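Local coordinates for cell division control protein 73 (Saccharomyces cerevisiae, PDB 3V46), which serves in the PAF1 complex during RNA polymerase II transcription elongation and histone modification, its C-terminal Ras-like domain promoting association of the complex with chromatin, at residues K13-S21 with I68-F79. Sequence-based numbering, arbitrary orientation.
Sequences KDPIILIPS and IRFIIVDNTRMF
Ile-17 hydrogen-bonds through both its N and its O to strand 68-73, N to Ile-71 O (2.9 Å) and O to Val-73 N (3.0 Å). Ile-71 N also donates to Pro-15 O, and Ile-19 N to Val-73 O, nearly straight (178°). The tightly packed, buried face is that of Ile-17 and Phe-70. Pro-15 CG touches both Phe-70 CD1 and Ile-68 CG2 (3.5 Å), which itself lies over one face of the Phe-70 ring; Ile-17 CD1 meets CD1 of that ring, and helix 149-166 covers both residues. The other face is less closed, with Met-78 and Phe-79 partly exposed: Leu-18 CD2 touches Val-73 CG2 (3.6 Å) and Phe-79 CZ, while Ile-16 CD1 meets Met-78 CE tip to tip.

The ends are wetter. Asp-14 lies alongside Arg-69 without pairing with it: OD1 accepts from a water (2.7 Å) that accepts from the backbone N of Arg-69, whose NE salt-bridges Glu-58. With an alanine in place of Asp-14 the carboxylate acceptor goes, and this water would probably be held less firmly. Two further waters link Ser-21 to Asp-74. Main-chain bonds thus set the parallel register of these Ras-like strands and apolar side chains fill the faces, so the joint depends little on charge.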
loop_
_atom_site.group_PDB
_atom_site.type_symbol
_atom_site.label_atom_id
_atom_site.label_comp_id
_atom_site.label_asym_id
_atom_site.label_seq_id
_atom_site.Cartn_x
_atom_site.Cartn_y
_atom_site.Cartn_z
ATOM N N LYS A 13 -18.340 0.512 1.759
ATOM C CA LYS A 13 -17.693 -0.625 2.408
ATOM C C LYS A 13 -16.251 -0.241 2.696
ATOM O O LYS A 13 -15.760 0.749 2.150
ATOM C CB LYS A 13 -17.765 -1.890 1.548
ATOM C CG LYS A 13 -19.179 -2.421 1.355
ATOM C CD LYS A 13 -19.236 -3.934 1.527
ATOM C CE LYS A 13 -20.642 -4.467 1.275
ATOM N NZ LYS A 13 -20.725 -5.949 1.419
ATOM N N ASP A 14 -15.573 -0.992 3.562
ATOM C CA ASP A 14 -14.201 -0.633 3.919
ATOM C C ASP A 14 -13.259 -0.785 2.730
ATOM O O ASP A 14 -13.219 -1.828 2.071
ATOM C CB ASP A 14 -13.692 -1.460 5.098
ATOM C CG ASP A 14 -14.396 -1.119 6.402
ATOM O OD1 ASP A 14 -14.974 -0.015 6.510
ATOM O OD2 ASP A 14 -14.353 -1.949 7.331
ATOM N N PRO A 15 -12.489 0.266 2.444
ATOM C CA PRO A 15 -11.527 0.147 1.346
ATOM C C PRO A 15 -10.381 -0.812 1.679
ATOM O O PRO A 15 -10.051 -1.064 2.847
ATOM C CB PRO A 15 -11.012 1.579 1.178
ATOM C CG PRO A 15 -11.232 2.220 2.500
ATOM C CD PRO A 15 -12.462 1.595 3.070
ATOM N N ILE A 16 -9.754 -1.319 0.627
ATOM C CA ILE A 16 -8.734 -2.339 0.753
ATOM C C ILE A 16 -7.404 -1.856 0.188
ATOM O O ILE A 16 -7.358 -1.220 -0.868
ATOM C CB ILE A 16 -9.161 -3.611 0.005
ATOM C CG1 ILE A 16 -10.487 -4.129 0.583
ATOM C CG2 ILE A 16 -8.086 -4.668 0.088
ATOM C CD1 ILE A 16 -11.157 -5.220 -0.240
ATOM N N ILE A 17 -6.326 -2.159 0.907
ATOM C CA ILE A 17 -4.970 -1.919 0.446
ATOM C C ILE A 17 -4.296 -3.270 0.289
ATOM O O ILE A 17 -4.311 -4.087 1.206
ATOM C CB ILE A 17 -4.169 -1.059 1.441
ATOM C CG1 ILE A 17 -4.823 0.318 1.616
ATOM C CG2 ILE A 17 -2.734 -0.880 0.945
ATOM C CD1 ILE A 17 -4.156 1.240 2.665
ATOM N N LEU A 18 -3.724 -3.524 -0.878
ATOM C CA LEU A 18 -3.015 -4.781 -1.107
ATOM C C LEU A 18 -1.529 -4.573 -0.892
ATOM O O LEU A 18 -0.931 -3.701 -1.508
ATOM C CB LEU A 18 -3.233 -5.276 -2.527
ATOM C CG LEU A 18 -4.666 -5.486 -2.972
ATOM C CD1 LEU A 18 -4.686 -6.044 -4.390
ATOM C CD2 LEU A 18 -5.351 -6.423 -2.018
ATOM N N ILE A 19 -0.941 -5.404 -0.039
ATOM C CA ILE A 19 0.484 -5.349 0.247
ATOM C C ILE A 19 1.036 -6.771 0.321
ATOM O O ILE A 19 1.403 -7.262 1.394
ATOM C CB ILE A 19 0.776 -4.532 1.530
ATOM C CG1 ILE A 19 2.286 -4.328 1.703
ATOM C CG2 ILE A 19 0.139 -5.189 2.764
ATOM C CD1 ILE A 19 2.650 -3.292 2.733
ATOM N N PRO A 20 1.076 -7.454 -0.820
ATOM C CA PRO A 20 1.809 -8.721 -0.798
ATOM C C PRO A 20 3.295 -8.428 -0.630
ATOM O O PRO A 20 3.726 -7.294 -0.850
ATOM C CB PRO A 20 1.553 -9.288 -2.179
ATOM C CG PRO A 20 1.480 -8.072 -3.044
ATOM C CD PRO A 20 0.709 -7.061 -2.187
ATOM N N SER A 21 4.070 -9.418 -0.232
ATOM C CA SER A 21 5.481 -9.173 -0.014
ATOM C C SER A 21 6.361 -10.121 -0.805
ATOM O O SER A 21 5.955 -11.225 -1.157
ATOM C CB SER A 21 5.834 -9.271 1.481
ATOM O OG SER A 21 5.639 -10.579 2.003
ATOM N N ILE A 68 -12.143 6.412 8.264
ATOM C CA ILE A 68 -12.082 5.363 7.258
ATOM C C ILE A 68 -11.309 4.189 7.842
ATOM O O ILE A 68 -10.254 4.374 8.442
ATOM C CB ILE A 68 -11.383 5.851 5.968
ATOM C CG1 ILE A 68 -12.144 7.024 5.337
ATOM C CG2 ILE A 68 -11.242 4.706 4.966
ATOM C CD1 ILE A 68 -13.594 6.730 4.998
ATOM N N ARG A 69 -11.859 2.989 7.698
ATOM C CA ARG A 69 -11.215 1.782 8.176
ATOM C C ARG A 69 -10.720 1.011 6.977
ATOM O O ARG A 69 -11.501 0.627 6.104
ATOM C CB ARG A 69 -12.185 0.918 8.975
ATOM C CG ARG A 69 -12.673 1.551 10.273
ATOM C CD ARG A 69 -13.563 0.593 11.056
ATOM N NE ARG A 69 -14.076 1.216 12.269
ATOM C CZ ARG A 69 -14.984 0.666 13.070
ATOM N NH1 ARG A 69 -15.487 -0.526 12.784
ATOM N NH2 ARG A 69 -15.394 1.312 14.157
ATOM N N PHE A 70 -9.410 0.823 6.923
ATOM C CA PHE A 70 -8.773 0.054 5.867
ATOM C C PHE A 70 -8.572 -1.396 6.234
ATOM O O PHE A 70 -8.191 -1.724 7.354
ATOM C CB PHE A 70 -7.406 0.654 5.519
ATOM C CG PHE A 70 -7.479 2.040 4.972
ATOM C CD1 PHE A 70 -7.659 2.255 3.613
ATOM C CD2 PHE A 70 -7.369 3.139 5.813
ATOM C CE1 PHE A 70 -7.734 3.541 3.101
ATOM C CE2 PHE A 70 -7.439 4.420 5.305
ATOM C CZ PHE A 70 -7.623 4.621 3.950
ATOM N N ILE A 71 -8.822 -2.256 5.259
ATOM C CA ILE A 71 -8.434 -3.650 5.329
ATOM C C ILE A 71 -7.154 -3.773 4.518
ATOM O O ILE A 71 -7.138 -3.458 3.335
ATOM C CB ILE A 71 -9.525 -4.530 4.720
ATOM C CG1 ILE A 71 -10.829 -4.367 5.517
ATOM C CG2 ILE A 71 -9.091 -5.982 4.693
ATOM C CD1 ILE A 71 -12.029 -4.925 4.811
ATOM N N ILE A 72 -6.082 -4.219 5.156
ATOM C CA ILE A 72 -4.766 -4.284 4.519
ATOM C C ILE A 72 -4.350 -5.744 4.494
ATOM O O ILE A 72 -4.215 -6.376 5.533
ATOM C CB ILE A 72 -3.743 -3.445 5.290
ATOM C CG1 ILE A 72 -4.267 -2.012 5.448
ATOM C CG2 ILE A 72 -2.382 -3.477 4.579
ATOM C CD1 ILE A 72 -3.368 -1.090 6.232
ATOM N N VAL A 73 -4.205 -6.296 3.300
ATOM C CA VAL A 73 -4.011 -7.728 3.162
ATOM C C VAL A 73 -2.832 -8.049 2.279
ATOM O O VAL A 73 -2.558 -7.326 1.322
ATOM C CB VAL A 73 -5.266 -8.431 2.607
ATOM C CG1 VAL A 73 -6.334 -8.502 3.666
ATOM C CG2 VAL A 73 -5.795 -7.736 1.353
ATOM N N ASP A 74 -2.171 -9.170 2.572
ATOM C CA ASP A 74 -1.004 -9.609 1.799
ATOM C C ASP A 74 -1.339 -10.697 0.791
ATOM O O ASP A 74 -0.447 -11.308 0.213
ATOM C CB ASP A 74 0.147 -10.055 2.714
ATOM C CG ASP A 74 -0.104 -11.389 3.421
ATOM O OD1 ASP A 74 -1.152 -12.019 3.212
ATOM O OD2 ASP A 74 0.781 -11.821 4.193
ATOM N N ASN A 75 -2.633 -10.903 0.560
ATOM C CA ASN A 75 -3.117 -11.981 -0.286
ATOM C C ASN A 75 -4.503 -11.618 -0.806
ATOM O O ASN A 75 -5.074 -10.611 -0.411
ATOM C CB ASN A 75 -3.205 -13.272 0.524
ATOM C CG ASN A 75 -4.265 -13.193 1.602
ATOM O OD1 ASN A 75 -5.420 -13.570 1.387
ATOM N ND2 ASN A 75 -3.899 -12.653 2.749
ATOM N N THR A 76 -5.056 -12.435 -1.686
ATOM C CA THR A 76 -6.360 -12.125 -2.263
ATOM C C THR A 76 -7.411 -13.186 -1.963
ATOM O O THR A 76 -8.383 -13.322 -2.707
ATOM C CB THR A 76 -6.270 -11.925 -3.792
ATOM O OG1 THR A 76 -5.736 -13.102 -4.400
ATOM C CG2 THR A 76 -5.378 -10.732 -4.133
ATOM N N ARG A 77 -7.230 -13.925 -0.870
ATOM C CA ARG A 77 -8.183 -14.972 -0.504
ATOM C C ARG A 77 -9.574 -14.414 -0.166
ATOM O O ARG A 77 -10.577 -15.101 -0.333
ATOM C CB ARG A 77 -7.647 -15.795 0.673
ATOM C CG ARG A 77 -6.330 -16.511 0.380
ATOM C CD ARG A 77 -5.927 -17.468 1.509
ATOM N NE ARG A 77 -5.719 -16.771 2.781
ATOM C CZ ARG A 77 -4.571 -16.206 3.149
ATOM N NH1 ARG A 77 -4.475 -15.588 4.319
ATOM N NH2 ARG A 77 -3.515 -16.257 2.347
ATOM N N MET A 78 -9.631 -13.175 0.306
ATOM C CA MET A 78 -10.895 -12.561 0.710
ATOM C C MET A 78 -11.761 -12.191 -0.487
ATOM O O MET A 78 -12.922 -11.837 -0.319
ATOM C CB MET A 78 -10.646 -11.295 1.541
ATOM C CG MET A 78 -10.179 -10.086 0.730
ATOM S SD MET A 78 -10.070 -8.574 1.713
ATOM C CE MET A 78 -11.793 -8.110 1.860
ATOM N N PHE A 79 -11.192 -12.263 -1.686
ATOM C CA PHE A 79 -11.860 -11.760 -2.881
ATOM C C PHE A 79 -12.737 -12.835 -3.499
ATOM O O PHE A 79 -12.450 -13.350 -4.577
ATOM C CB PHE A 79 -10.825 -11.249 -3.883
ATOM C CG PHE A 79 -10.136 -9.989 -3.443
ATOM C CD1 PHE A 79 -9.080 -10.033 -2.559
ATOM C CD2 PHE A 79 -10.558 -8.761 -3.908
ATOM C CE1 PHE A 79 -8.455 -8.868 -2.156
ATOM C CE2 PHE A 79 -9.939 -7.607 -3.508
ATOM C CZ PHE A 79 -8.891 -7.663 -2.629
HETATM O O HOH W 1 -14.441 2.595 6.150
HETATM O O HOH W 2 3.373 -10.688 3.760
HETATM O O HOH W 3 2.462 -11.894 0.542
#